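Local coordinates for protein Tas1 (PDB 6OX6) that pyrophosphorylates adenosine nucleotides to (p)ppApp as a type VI secretion exported toxin, depleting the ADP and ATP of competitor cells, at residues E250-K255 / D300-K305; A265-L270 / A308-I313; M369-E374 / D389-K394; E407-L412 / A421-S426. All coordinates share one frame; numbering follows the deposited sequence. Where two conformers were deposited one is given.

Contact 1. Residues E250-K255 / D300-K305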
loop_
_atom_site.group_PDB
_atom_site.type_symbol
_atom_site.label_atom_id
_atom_site.label_comp_id
_atom_site.label_asym_id
_atom_site.label_seq_id
_atom_site.Cartn_x
_atom_site.Cartn_y
_atom_site.Cartn_z
ATOM N N GLU A 250 -22.311 7.087 -0.788
ATOM C CA GLU A 250 -22.512 8.030 0.307
ATOM C C GLU A 250 -22.762 7.317 1.623
ATOM O O GLU A 250 -22.354 7.809 2.681
ATOM C CB GLU A 250 -23.668 8.979 -0.003
ATOM C CG GLU A 250 -23.777 10.168 0.957
ATOM C CD GLU A 250 -22.494 10.974 1.047
ATOM O OE1 GLU A 250 -21.923 11.296 -0.015
ATOM O OE2 GLU A 250 -22.065 11.295 2.177
ATOM N N LYS A 251 -23.421 6.160 1.586
ATOM C CA LYS A 251 -23.595 5.394 2.811
ATOM C C LYS A 251 -22.243 5.010 3.411
ATOM O O LYS A 251 -22.040 5.124 4.624
ATOM C CB LYS A 251 -24.449 4.151 2.544
ATOM C CG LYS A 251 -24.629 3.282 3.777
ATOM C CD LYS A 251 -25.084 1.861 3.473
ATOM C CE LYS A 251 -25.977 1.336 4.599
ATOM N NZ LYS A 251 -26.719 0.096 4.222
ATOM N N VAL A 252 -21.295 4.572 2.582
ATOM C CA VAL A 252 -19.975 4.247 3.115
ATOM C C VAL A 252 -19.248 5.513 3.548
ATOM O O VAL A 252 -18.688 5.579 4.651
ATOM C CB VAL A 252 -19.151 3.450 2.091
ATOM C CG1 VAL A 252 -17.697 3.396 2.542
ATOM C CG2 VAL A 252 -19.701 2.038 1.941
ATOM N N TYR A 253 -19.268 6.548 2.700
ATOM C CA TYR A 253 -18.495 7.762 2.973
ATOM C C TYR A 253 -18.845 8.389 4.321
ATOM O O TYR A 253 -17.961 8.951 4.984
ATOM C CB TYR A 253 -18.703 8.775 1.850
ATOM C CG TYR A 253 -17.619 9.839 1.740
ATOM C CD1 TYR A 253 -17.778 11.075 2.350
ATOM C CD2 TYR A 253 -16.439 9.606 1.014
ATOM C CE1 TYR A 253 -16.806 12.057 2.257
ATOM C CE2 TYR A 253 -15.457 10.579 0.912
ATOM C CZ TYR A 253 -15.649 11.814 1.537
ATOM O OH TYR A 253 -14.689 12.806 1.450
ATOM N N GLY A 254 -20.109 8.276 4.763
ATOM C CA GLY A 254 -20.530 8.940 5.986
ATOM C C GLY A 254 -20.012 8.304 7.260
ATOM O O GLY A 254 -20.038 8.946 8.322
ATOM N N LYS A 255 -19.538 7.056 7.185
ATOM C CA LYS A 255 -18.915 6.472 8.362
ATOM C C LYS A 255 -17.455 6.873 8.510
ATOM O O LYS A 255 -16.832 6.533 9.525
ATOM C CB LYS A 255 -19.041 4.939 8.343
ATOM C CG LYS A 255 -20.488 4.412 8.254
ATOM C CD LYS A 255 -20.762 3.697 6.934
ATOM C CE LYS A 255 -21.998 2.798 7.010
ATOM N NZ LYS A 255 -23.044 3.414 7.855
ATOM N N ASP A 300 -17.108 -0.974 -6.250
ATOM C CA ASP A 300 -17.629 -1.384 -4.955
ATOM C C ASP A 300 -17.037 -0.489 -3.886
ATOM O O ASP A 300 -15.839 -0.603 -3.595
ATOM C CB ASP A 300 -17.315 -2.851 -4.660
ATOM C CG ASP A 300 -17.818 -3.295 -3.276
ATOM O OD1 ASP A 300 -17.548 -4.439 -2.847
ATOM O OD2 ASP A 300 -18.484 -2.489 -2.599
ATOM N N PRO A 301 -17.835 0.365 -3.237
ATOM C CA PRO A 301 -17.293 1.250 -2.198
ATOM C C PRO A 301 -17.012 0.536 -0.894
ATOM O O PRO A 301 -16.321 1.092 -0.031
ATOM C CB PRO A 301 -18.421 2.270 -2.005
ATOM C CG PRO A 301 -19.647 1.417 -2.140
ATOM C CD PRO A 301 -19.315 0.392 -3.238
ATOM N N THR A 302 -17.525 -0.673 -0.695
ATOM C CA THR A 302 -17.199 -1.315 0.568
ATOM C C THR A 302 -15.797 -1.903 0.572
ATOM O O THR A 302 -15.344 -2.376 1.626
ATOM C CB THR A 302 -18.226 -2.394 0.907
ATOM O OG1 THR A 302 -18.078 -3.500 0.001
ATOM C CG2 THR A 302 -19.641 -1.830 0.809
ATOM N N LYS A 303 -15.096 -1.871 -0.571
ATOM C CA LYS A 303 -13.754 -2.434 -0.682
ATOM C C LYS A 303 -12.650 -1.429 -0.394
ATOM O O LYS A 303 -11.492 -1.842 -0.237
ATOM C CB LYS A 303 -13.536 -3.014 -2.084
ATOM C CG LYS A 303 -14.291 -4.301 -2.338
ATOM C CD LYS A 303 -13.829 -5.011 -3.591
ATOM C CE LYS A 303 -14.553 -6.370 -3.729
ATOM N NZ LYS A 303 -15.979 -6.186 -4.190
ATOM N N ILE A 304 -12.953 -0.121 -0.345
ATOM C CA ILE A 304 -11.893 0.862 -0.143
ATOM C C ILE A 304 -11.537 0.921 1.336
ATOM O O ILE A 304 -12.414 0.922 2.211
ATOM C CB ILE A 304 -12.305 2.246 -0.682
ATOM C CG1 ILE A 304 -11.151 3.234 -0.519
ATOM C CG2 ILE A 304 -13.550 2.767 0.029
ATOM C CD1 ILE A 304 -11.360 4.547 -1.305
ATOM N N LYS A 305 -10.237 0.991 1.628
ATOM C CA LYS A 305 -9.759 0.802 2.989
ATOM C C LYS A 305 -9.044 2.017 3.574
ATOM O O LYS A 305 -8.669 1.983 4.756
ATOM C CB LYS A 305 -8.839 -0.426 3.039
ATOM C CG LYS A 305 -9.489 -1.660 2.390
ATOM C CD LYS A 305 -8.613 -2.914 2.484
ATOM C CE LYS A 305 -9.300 -4.136 1.845
ATOM N NZ LYS A 305 -9.577 -3.941 0.372
#
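The puckered ring of Pro301 turns its CB-CG side to Val252, whose CG2 lies 4.1 Å from Pro301 CG. The flat group here, the carboxylate of Asp300, is gripped within its own loop. Thr302 OG1 and the backbone N of Thr302 approach one and the same face of it, and both bond OD2. The backbone N of Thr302 stands well above the carboxylate plane, 53° out of it and 2.8 Å from Asp300 OD2, which closes an Asx turn; Thr302 OG1 comes in on the syn side, tilted by 22°, also at 2.8 Å from Asp300 OD2. At the far end of the group, Lys303 NZ takes the anti lone pair of Asp300 OD1 in a 2.7 Å salt bridge.

With OG1 of Thr302 drawn inward to the carboxylate (chi1 70°), its methyl is left for the helix: Thr302 CG2 lies 4.0 Å from Val252 CG2, the two side chains crossing at about a right angle. The second branch of Val252, CG1, rests 3.7 Å from Pro301 O. Leu307 and Ile358 also touch Val252, while Ile293 of helix 286-296 backs Pro301.

Lys303 and Lys305 carry the loop on to the bound immunity protein, with salt bridges to Glu41 and Glu21 of that chain. One valine thus joins helix 249-253 to the loop purely by van der Waals contact, whereas the loop owes its shape to polar bonds of its own. Two donors on OD2 and a lysine on OD1 would probably stabilise the negative charge of Asp300.

Contact 2. Residues A265-L270 / A308-I313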
loop_
_atom_site.group_PDB
_atom_site.type_symbol
_atom_site.label_atom_id
_atom_site.label_comp_id
_atom_site.label_asym_id
_atom_site.label_seq_id
_atom_site.Cartn_x
_atom_site.Cartn_y
_atom_site.Cartn_z
ATOM N N ALA A 265 -7.752 7.431 17.616
ATOM C CA ALA A 265 -7.630 7.175 19.047
ATOM C C ALA A 265 -6.632 6.050 19.320
ATOM O O ALA A 265 -5.732 6.194 20.157
ATOM C CB ALA A 265 -9.005 6.862 19.649
ATOM N N VAL A 266 -6.749 4.927 18.598
ATOM C CA VAL A 266 -5.815 3.825 18.830
ATOM C C VAL A 266 -4.409 4.200 18.362
ATOM O O VAL A 266 -3.411 3.843 19.001
ATOM C CB VAL A 266 -6.328 2.533 18.166
ATOM C CG1 VAL A 266 -6.757 2.806 16.758
ATOM C CG2 VAL A 266 -5.248 1.454 18.155
ATOM N N ALA A 267 -4.303 4.925 17.247
ATOM C CA ALA A 267 -2.986 5.360 16.800
ATOM C C ALA A 267 -2.277 6.180 17.878
ATOM O O ALA A 267 -1.111 5.910 18.210
ATOM C CB ALA A 267 -3.104 6.153 15.493
ATOM N N ASP A 268 -2.955 7.178 18.457
ATOM C CA ASP A 268 -2.213 8.021 19.395
ATOM C C ASP A 268 -1.944 7.309 20.712
ATOM O O ASP A 268 -0.900 7.552 21.332
ATOM C CB ASP A 268 -2.894 9.357 19.636
ATOM C CG ASP A 268 -1.869 10.477 19.814
ATOM O OD1 ASP A 268 -2.225 11.542 20.363
ATOM O OD2 ASP A 268 -0.689 10.281 19.411
ATOM N N GLY A 269 -2.825 6.395 21.119
ATOM C CA GLY A 269 -2.490 5.475 22.186
ATOM C C GLY A 269 -1.162 4.798 21.924
ATOM O O GLY A 269 -0.194 4.995 22.667
ATOM N N LEU A 270 -1.090 4.018 20.843
ATOM C CA LEU A 270 0.130 3.269 20.576
ATOM C C LEU A 270 1.313 4.184 20.311
ATOM O O LEU A 270 2.449 3.837 20.664
ATOM C CB LEU A 270 -0.066 2.333 19.399
ATOM C CG LEU A 270 -1.211 1.361 19.593
ATOM C CD1 LEU A 270 -1.770 0.962 18.247
ATOM C CD2 LEU A 270 -0.663 0.178 20.330
ATOM N N ALA A 308 -10.363 6.655 5.871
ATOM C CA ALA A 308 -9.715 7.153 7.071
ATOM C C ALA A 308 -8.328 6.540 7.148
ATOM O O ALA A 308 -8.157 5.333 6.908
ATOM C CB ALA A 308 -10.524 6.786 8.324
ATOM N N ARG A 309 -7.336 7.357 7.490
ATOM C CA ARG A 309 -5.988 6.816 7.530
ATOM C C ARG A 309 -5.112 7.678 8.417
ATOM O O ARG A 309 -5.372 8.867 8.598
ATOM C CB ARG A 309 -5.402 6.720 6.120
ATOM C CG ARG A 309 -5.248 8.046 5.425
ATOM C CD ARG A 309 -4.353 7.874 4.210
ATOM N NE ARG A 309 -4.006 9.164 3.633
ATOM C CZ ARG A 309 -3.035 9.948 4.095
ATOM N NH1 ARG A 309 -2.288 9.557 5.129
ATOM N NH2 ARG A 309 -2.808 11.120 3.517
ATOM N N ASN A 310 -4.060 7.073 8.965
ATOM C CA ASN A 310 -3.022 7.862 9.607
ATOM C C ASN A 310 -1.710 7.091 9.559
ATOM O O ASN A 310 -1.626 5.986 9.018
ATOM C CB ASN A 310 -3.398 8.261 11.040
ATOM C CG ASN A 310 -3.753 7.082 11.900
ATOM O OD1 ASN A 310 -2.978 6.126 12.015
ATOM N ND2 ASN A 310 -4.896 7.173 12.587
ATOM N N THR A 311 -0.672 7.708 10.087
ATOM C CA THR A 311 0.664 7.140 10.109
ATOM C C THR A 311 1.200 7.228 11.529
ATOM O O THR A 311 1.094 8.279 12.175
ATOM C CB THR A 311 1.627 7.891 9.142
ATOM O OG1 THR A 311 1.073 7.931 7.818
ATOM C CG2 THR A 311 2.977 7.203 9.075
ATOM N N ILE A 312 1.793 6.138 12.004
ATOM C CA ILE A 312 2.495 6.138 13.276
ATOM C C ILE A 312 3.992 6.159 12.998
ATOM O O ILE A 312 4.523 5.297 12.286
ATOM C CB ILE A 312 2.099 4.934 14.134
ATOM C CG1 ILE A 312 0.592 4.961 14.415
ATOM C CG2 ILE A 312 2.907 4.920 15.402
ATOM C CD1 ILE A 312 0.072 3.726 15.150
ATOM N N ILE A 313 4.674 7.160 13.528
ATOM C CA ILE A 313 6.114 7.299 13.335
ATOM C C ILE A 313 6.763 6.980 14.667
ATOM O O ILE A 313 6.500 7.659 15.666
ATOM C CB ILE A 313 6.501 8.705 12.842
ATOM C CG1 ILE A 313 5.822 9.015 11.504
ATOM C CG2 ILE A 313 8.022 8.869 12.727
ATOM C CD1 ILE A 313 4.561 9.848 11.657
#
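Helix 265-270 lies almost exactly parallel to strand 308-313, the segment axes 3° apart in direction and 8.9 Å at closest approach, with Ala267 facing Ile312 at the nearest CA atoms. Ala267 and Ile312 share most of the join. The CB of Ala267 lies obliquely against the amide of Asn310, almost equally far from Asn310 OD1 (3.5 Å) and Asn310 ND2 (3.6 Å). A chi1 of 55° leaves Asn310 CG between the backbone N and the carbonyl carbon and brings the amide to the helix, where ND2 bonds Asp264 OD1.

Two residues along the strand, on the same face, Ile312 extends CG1 and CD1 beneath the helix: Ile312 CD1 reaches Ala267 CA at 3.8 Å and passes Leu270 CB more loosely at 4.5 Å. Val278 of the adjacent antiparallel strand, Ile362 of the parallel one and Val322 of helix 319-328 also touch Ile312.

This is helix-on-sheet packing in the buried core of a mixed alpha/beta domain, resembling that of (p)ppGpp synthetases. The contacts of Ile312 with Ala267 and Leu270 are apolar, and Asn310 brings the polar group: ND2 is satisfied by the aspartate, but OD1 is buried against Ala267 without a polar partner in the model, probably at some energetic cost.

Contact 3. Residues M369-E374 / D389-K394. With ACT (acetate ion), chain I.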
loop_
_atom_site.group_PDB
_atom_site.type_symbol
_atom_site.label_atom_id
_atom_site.label_comp_id
_atom_site.label_asym_id
_atom_site.label_seq_id
_atom_site.Cartn_x
_atom_site.Cartn_y
_atom_site.Cartn_z
HETATM N N MSE A 369 13.051 5.889 7.217
HETATM C CA MSE A 369 12.349 5.369 6.056
HETATM C C MSE A 369 11.478 6.410 5.414
HETATM O O MSE A 369 11.399 6.467 4.168
HETATM C CB MSE A 369 11.483 4.189 6.484
HETATM C CG MSE A 369 12.325 2.932 6.667
HETATM SE SE MSE A 369 13.489 2.686 5.097
HETATM C CE MSE A 369 12.083 2.626 3.719
ATOM N N ILE A 370 10.824 7.235 6.224
ATOM C CA ILE A 370 9.936 8.278 5.711
ATOM C C ILE A 370 10.742 9.382 5.040
ATOM O O ILE A 370 10.378 9.877 3.966
ATOM C CB ILE A 370 9.056 8.828 6.839
ATOM C CG1 ILE A 370 7.949 7.804 7.148
ATOM C CG2 ILE A 370 8.471 10.220 6.412
ATOM C CD1 ILE A 370 7.343 7.935 8.518
ATOM N N TYR A 371 11.839 9.795 5.668
ATOM C CA TYR A 371 12.779 10.698 5.024
ATOM C C TYR A 371 13.163 10.184 3.645
ATOM O O TYR A 371 13.165 10.927 2.657
ATOM C CB TYR A 371 14.026 10.842 5.900
ATOM C CG TYR A 371 15.068 11.741 5.320
ATOM C CD1 TYR A 371 16.249 11.231 4.793
ATOM C CD2 TYR A 371 14.877 13.111 5.298
ATOM C CE1 TYR A 371 17.217 12.078 4.258
ATOM C CE2 TYR A 371 15.816 13.959 4.765
ATOM C CZ TYR A 371 16.983 13.434 4.246
ATOM O OH TYR A 371 17.908 14.299 3.723
ATOM N N ALA A 372 13.468 8.894 3.568
ATOM C CA ALA A 372 13.949 8.320 2.323
ATOM C C ALA A 372 12.865 8.319 1.260
ATOM O O ALA A 372 13.128 8.652 0.097
ATOM C CB ALA A 372 14.451 6.903 2.577
ATOM N N LYS A 373 11.645 7.960 1.642
ATOM C CA LYS A 373 10.608 7.732 0.656
ATOM C C LYS A 373 9.920 9.019 0.208
ATOM O O LYS A 373 9.704 9.212 -0.992
ATOM C CB LYS A 373 9.569 6.763 1.212
ATOM C CG LYS A 373 8.338 6.651 0.326
ATOM C CD LYS A 373 7.292 5.758 0.996
ATOM C CE LYS A 373 5.980 5.799 0.238
ATOM N NZ LYS A 373 4.968 4.919 0.856
ATOM N N GLU A 374 9.543 9.889 1.144
ATOM C CA GLU A 374 8.677 11.019 0.833
ATOM C C GLU A 374 9.481 12.271 0.458
ATOM O O GLU A 374 10.618 12.477 0.892
ATOM C CB GLU A 374 7.779 11.349 2.019
ATOM C CG GLU A 374 7.040 10.177 2.616
ATOM C CD GLU A 374 5.833 9.745 1.780
ATOM O OE1 GLU A 374 5.681 10.214 0.623
ATOM O OE2 GLU A 374 5.033 8.934 2.295
ATOM N N ASP A 389 14.830 17.659 10.440
ATOM C CA ASP A 389 16.164 18.236 10.370
ATOM C C ASP A 389 17.195 17.325 11.024
ATOM O O ASP A 389 18.307 17.172 10.509
ATOM C CB ASP A 389 16.163 19.630 11.004
ATOM C CG ASP A 389 15.335 20.636 10.197
ATOM O OD1 ASP A 389 15.247 20.447 8.954
ATOM O OD2 ASP A 389 14.783 21.603 10.794
ATOM N N ALA A 390 16.838 16.692 12.147
ATOM C CA ALA A 390 17.744 15.732 12.773
ATOM C C ALA A 390 18.051 14.568 11.837
ATOM O O ALA A 390 19.214 14.164 11.695
ATOM C CB ALA A 390 17.149 15.213 14.082
ATOM N N VAL A 391 17.024 14.019 11.186
ATOM C CA VAL A 391 17.241 12.863 10.324
ATOM C C VAL A 391 18.080 13.248 9.113
ATOM O O VAL A 391 18.996 12.517 8.720
ATOM C CB VAL A 391 15.892 12.247 9.920
ATOM C CG1 VAL A 391 16.072 11.262 8.774
ATOM C CG2 VAL A 391 15.266 11.551 11.122
ATOM N N ALA A 392 17.799 14.410 8.517
ATOM C CA ALA A 392 18.522 14.834 7.320
ATOM C C ALA A 392 20.006 15.068 7.599
ATOM O O ALA A 392 20.845 14.809 6.733
ATOM C CB ALA A 392 17.882 16.101 6.747
ATOM N N ALA A 393 20.351 15.556 8.792
ATOM C CA ALA A 393 21.757 15.827 9.074
ATOM C C ALA A 393 22.548 14.536 9.248
ATOM O O ALA A 393 23.724 14.472 8.860
ATOM C CB ALA A 393 21.896 16.713 10.315
ATOM N N LYS A 394 21.902 13.514 9.797
ATOM C CA LYS A 394 22.557 12.232 10.022
ATOM C C LYS A 394 22.287 11.221 8.908
ATOM O O LYS A 394 22.660 10.054 9.028
ATOM C CB LYS A 394 22.133 11.647 11.371
ATOM C CG LYS A 394 22.545 12.487 12.569
ATOM C CD LYS A 394 21.782 12.079 13.818
ATOM C CE LYS A 394 21.488 13.279 14.702
ATOM N NZ LYS A 394 20.102 13.243 15.245
HETATM C C ACT I . 4.614 6.008 4.371
HETATM O O ACT I . 4.142 5.525 3.300
HETATM O OXT ACT I . 4.942 7.205 4.621
HETATM C CH3 ACT I . 4.810 4.964 5.547
#
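Three short helices follow one another here, and Tyr371 of the first, 367-373, meets Val391 and Ala392 of the third, 385-393. With CG anti to the backbone N (chi1 179°), the tyrosine reaches straight out of its helix. Val391 CG1 abuts the root of that side chain, 3.6 Å from both Tyr371 CB and Tyr371 CG, and comes at the ring obliquely. Ala392 takes the outer end: its CB is 3.5 Å from Tyr371 OH and 3.6 Å from Tyr371 CE2, while Ala392 N stands 4.3 Å above the ring plane, offset toward the rim. Tyr388 meets the same ring edge-to-face.

Lys373 leaves the first helix in another direction. Its fully extended chain carries NZ to a bound acetate, probably from the crystallisation liquor, with Lys373 NZ donating to acetate O at 2.7 Å. The other oxygen of the ion, OXT, lies 2.9 Å from Glu374 OE2.

The helix pair is therefore joined by aliphatic carbons on an aromatic ring, without polar bonds between the segments. The acetate adds a separate polar patch, where the positive charge of Lys373 probably balances that of the acetate it bonds.

Contact 4. Residues E407-L412 / A421-S426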
loop_
_atom_site.group_PDB
_atom_site.type_symbol
_atom_site.label_atom_id
_atom_site.label_comp_id
_atom_site.label_asym_id
_atom_site.label_seq_id
_atom_site.Cartn_x
_atom_site.Cartn_y
_atom_site.Cartn_z
ATOM N N GLU A 407 7.072 5.919 -8.711
ATOM C CA GLU A 407 6.287 6.517 -9.789
ATOM C C GLU A 407 6.795 6.061 -11.152
ATOM O O GLU A 407 6.002 5.716 -12.033
ATOM C CB GLU A 407 6.327 8.043 -9.686
ATOM C CG GLU A 407 5.596 8.616 -8.466
ATOM C CD GLU A 407 6.099 10.020 -8.027
ATOM O OE1 GLU A 407 6.917 10.661 -8.756
ATOM O OE2 GLU A 407 5.660 10.474 -6.934
ATOM N N ASP A 408 8.117 6.047 -11.347
ATOM C CA ASP A 408 8.672 5.563 -12.613
ATOM C C ASP A 408 8.403 4.070 -12.836
ATOM O O ASP A 408 8.207 3.625 -13.975
ATOM C CB ASP A 408 10.173 5.835 -12.644
ATOM C CG ASP A 408 10.496 7.341 -12.606
ATOM O OD1 ASP A 408 9.578 8.164 -12.815
ATOM O OD2 ASP A 408 11.670 7.681 -12.353
ATOM N N TRP A 409 8.424 3.274 -11.767
ATOM C CA TRP A 409 8.220 1.836 -11.914
ATOM C C TRP A 409 6.755 1.510 -12.149
ATOM O O TRP A 409 6.433 0.660 -12.991
ATOM C CB TRP A 409 8.738 1.115 -10.668
ATOM C CG TRP A 409 8.688 -0.379 -10.721
ATOM C CD1 TRP A 409 9.628 -1.222 -11.281
ATOM C CD2 TRP A 409 7.664 -1.227 -10.174
ATOM N NE1 TRP A 409 9.248 -2.537 -11.086
ATOM C CE2 TRP A 409 8.049 -2.563 -10.423
ATOM C CE3 TRP A 409 6.464 -0.984 -9.487
ATOM C CZ2 TRP A 409 7.281 -3.644 -10.026
ATOM C CZ3 TRP A 409 5.704 -2.067 -9.090
ATOM C CH2 TRP A 409 6.108 -3.376 -9.365
ATOM N N ARG A 410 5.859 2.228 -11.452
ATOM C CA ARG A 410 4.443 1.913 -11.477
ATOM C C ARG A 410 3.847 2.090 -12.862
ATOM O O ARG A 410 2.974 1.309 -13.267
ATOM C CB ARG A 410 3.717 2.799 -10.478
ATOM C CG ARG A 410 2.214 2.820 -10.635
ATOM C CD ARG A 410 1.561 3.668 -9.567
ATOM N NE ARG A 410 0.163 3.924 -9.897
ATOM C CZ ARG A 410 -0.729 4.467 -9.058
ATOM N NH1 ARG A 410 -0.366 4.800 -7.813
ATOM N NH2 ARG A 410 -1.982 4.675 -9.457
ATOM N N VAL A 411 4.256 3.138 -13.594
ATOM C CA VAL A 411 3.648 3.356 -14.909
ATOM C C VAL A 411 4.131 2.373 -15.972
ATOM O O VAL A 411 3.635 2.400 -17.097
ATOM C CB VAL A 411 3.884 4.796 -15.409
ATOM C CG1 VAL A 411 3.265 5.797 -14.434
ATOM C CG2 VAL A 411 5.363 5.067 -15.569
ATOM N N LEU A 412 5.094 1.510 -15.672
ATOM C CA LEU A 412 5.626 0.617 -16.704
ATOM C C LEU A 412 4.667 -0.534 -16.969
ATOM O O LEU A 412 4.013 -1.043 -16.051
ATOM C CB LEU A 412 6.996 0.072 -16.275
ATOM C CG LEU A 412 8.059 1.176 -16.091
ATOM C CD1 LEU A 412 9.350 0.606 -15.480
ATOM C CD2 LEU A 412 8.352 1.917 -17.423
ATOM N N ALA A 421 15.807 -2.353 -14.113
ATOM C CA ALA A 421 16.831 -1.373 -13.738
ATOM C C ALA A 421 16.313 -0.370 -12.710
ATOM O O ALA A 421 17.063 0.065 -11.826
ATOM C CB ALA A 421 17.350 -0.627 -14.967
ATOM N N ILE A 422 15.047 0.028 -12.811
ATOM C CA ILE A 422 14.508 0.993 -11.852
ATOM C C ILE A 422 14.362 0.351 -10.483
ATOM O O ILE A 422 14.721 0.939 -9.453
ATOM C CB ILE A 422 13.173 1.555 -12.373
ATOM C CG1 ILE A 422 13.405 2.212 -13.739
ATOM C CG2 ILE A 422 12.585 2.577 -11.395
ATOM C CD1 ILE A 422 12.132 2.743 -14.374
ATOM N N ALA A 423 13.862 -0.875 -10.449
ATOM C CA ALA A 423 13.715 -1.560 -9.180
ATOM C C ALA A 423 15.065 -1.746 -8.492
ATOM O O ALA A 423 15.172 -1.599 -7.269
ATOM C CB ALA A 423 13.026 -2.902 -9.416
ATOM N N GLU A 424 16.117 -2.024 -9.267
ATOM C CA GLU A 424 17.438 -2.190 -8.675
ATOM C C GLU A 424 17.933 -0.890 -8.048
ATOM O O GLU A 424 18.498 -0.911 -6.953
ATOM C CB GLU A 424 18.438 -2.702 -9.715
ATOM C CG GLU A 424 19.747 -3.193 -9.120
ATOM C CD GLU A 424 20.490 -4.132 -10.063
ATOM O OE1 GLU A 424 21.736 -4.255 -9.952
ATOM O OE2 GLU A 424 19.813 -4.734 -10.932
ATOM N N LYS A 425 17.665 0.232 -8.708
ATOM C CA LYS A 425 18.072 1.536 -8.203
ATOM C C LYS A 425 17.345 1.878 -6.907
ATOM O O LYS A 425 17.902 2.530 -6.025
ATOM C CB LYS A 425 17.807 2.620 -9.251
ATOM C CG LYS A 425 18.340 2.293 -10.636
ATOM C CD LYS A 425 19.713 2.908 -10.854
ATOM C CE LYS A 425 20.179 2.724 -12.290
ATOM N NZ LYS A 425 19.484 3.654 -13.221
ATOM N N SER A 426 16.099 1.429 -6.799
ATOM C CA SER A 426 15.284 1.697 -5.613
ATOM C C SER A 426 15.755 0.869 -4.430
ATOM O O SER A 426 15.929 1.399 -3.321
ATOM C CB SER A 426 13.816 1.423 -5.932
ATOM O OG SER A 426 12.989 1.715 -4.807
#
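Ile422 stretches out its longer branch, chi1 -58° and chi2 177°, and so delivers CD1 to the end of the helix containing Asp408 and Trp409. Leu412 comes to meet it, the two side chains running toward each other tip to tip, Leu412 CD1 3.7 Å from Ile422 CD1. The same methyl of Ile422 lies against Asp408, 4.0 Å from Asp408 CB and equally far from Asp408 O, which puts it at the backbone as well as between side chains.

The other branch of Ile422 serves Trp409, with Ile422 CG2 4.2 Å from Trp409 CB. In Trp409, CG is anti to the backbone N (chi1 -176°), and the indole swings past Ile422 to the next residue, where Ala423 CB approaches the pyrrole side obliquely, 4.1 Å from Trp409 NE1. Leu343, on a loop, also touches both Trp409 and Ala423. Leu412 is held near by a 3.1 Å backbone bond from its N to Trp409 O, in the turn that follows the helix.

Lys5 of the immunity protein makes a cation-pi contact with the Trp409 indole and bonds the carbonyls of Trp409 and Leu412, so the neighbouring chain grips the same helix end. Within Tas1, the contact ties helix 402-410 to helix 419-435 near the loop joining them. Farther along the second helix, Ser426 packs on Tyr405 and bonds Leu343 O.

The segments of contacts 1 and 2 alternate along the chain: helix 249-253 leads into helix 256-273 and the 300-305 loop into strand 308-313, their centres 20 Å apart. Contact 2 also touches contact 3, Ile313 CG1 packing 3.5 Å from Ile370 CD1, so the sheet strand is linked to the first of the short helices. Helix 385-393 of contact 3 is followed by helix 402-410 of contact 4, yet the two contacts stay about 7 Å apart at the nearest atoms. Contacts 1 and 4, about 12 Å apart at the nearest atoms, both have residues bound to the immunity protein, unlike contacts 2 and 3. The acetate sits at the Lys373-Glu374 end of segment 369-374, away from Tyr371.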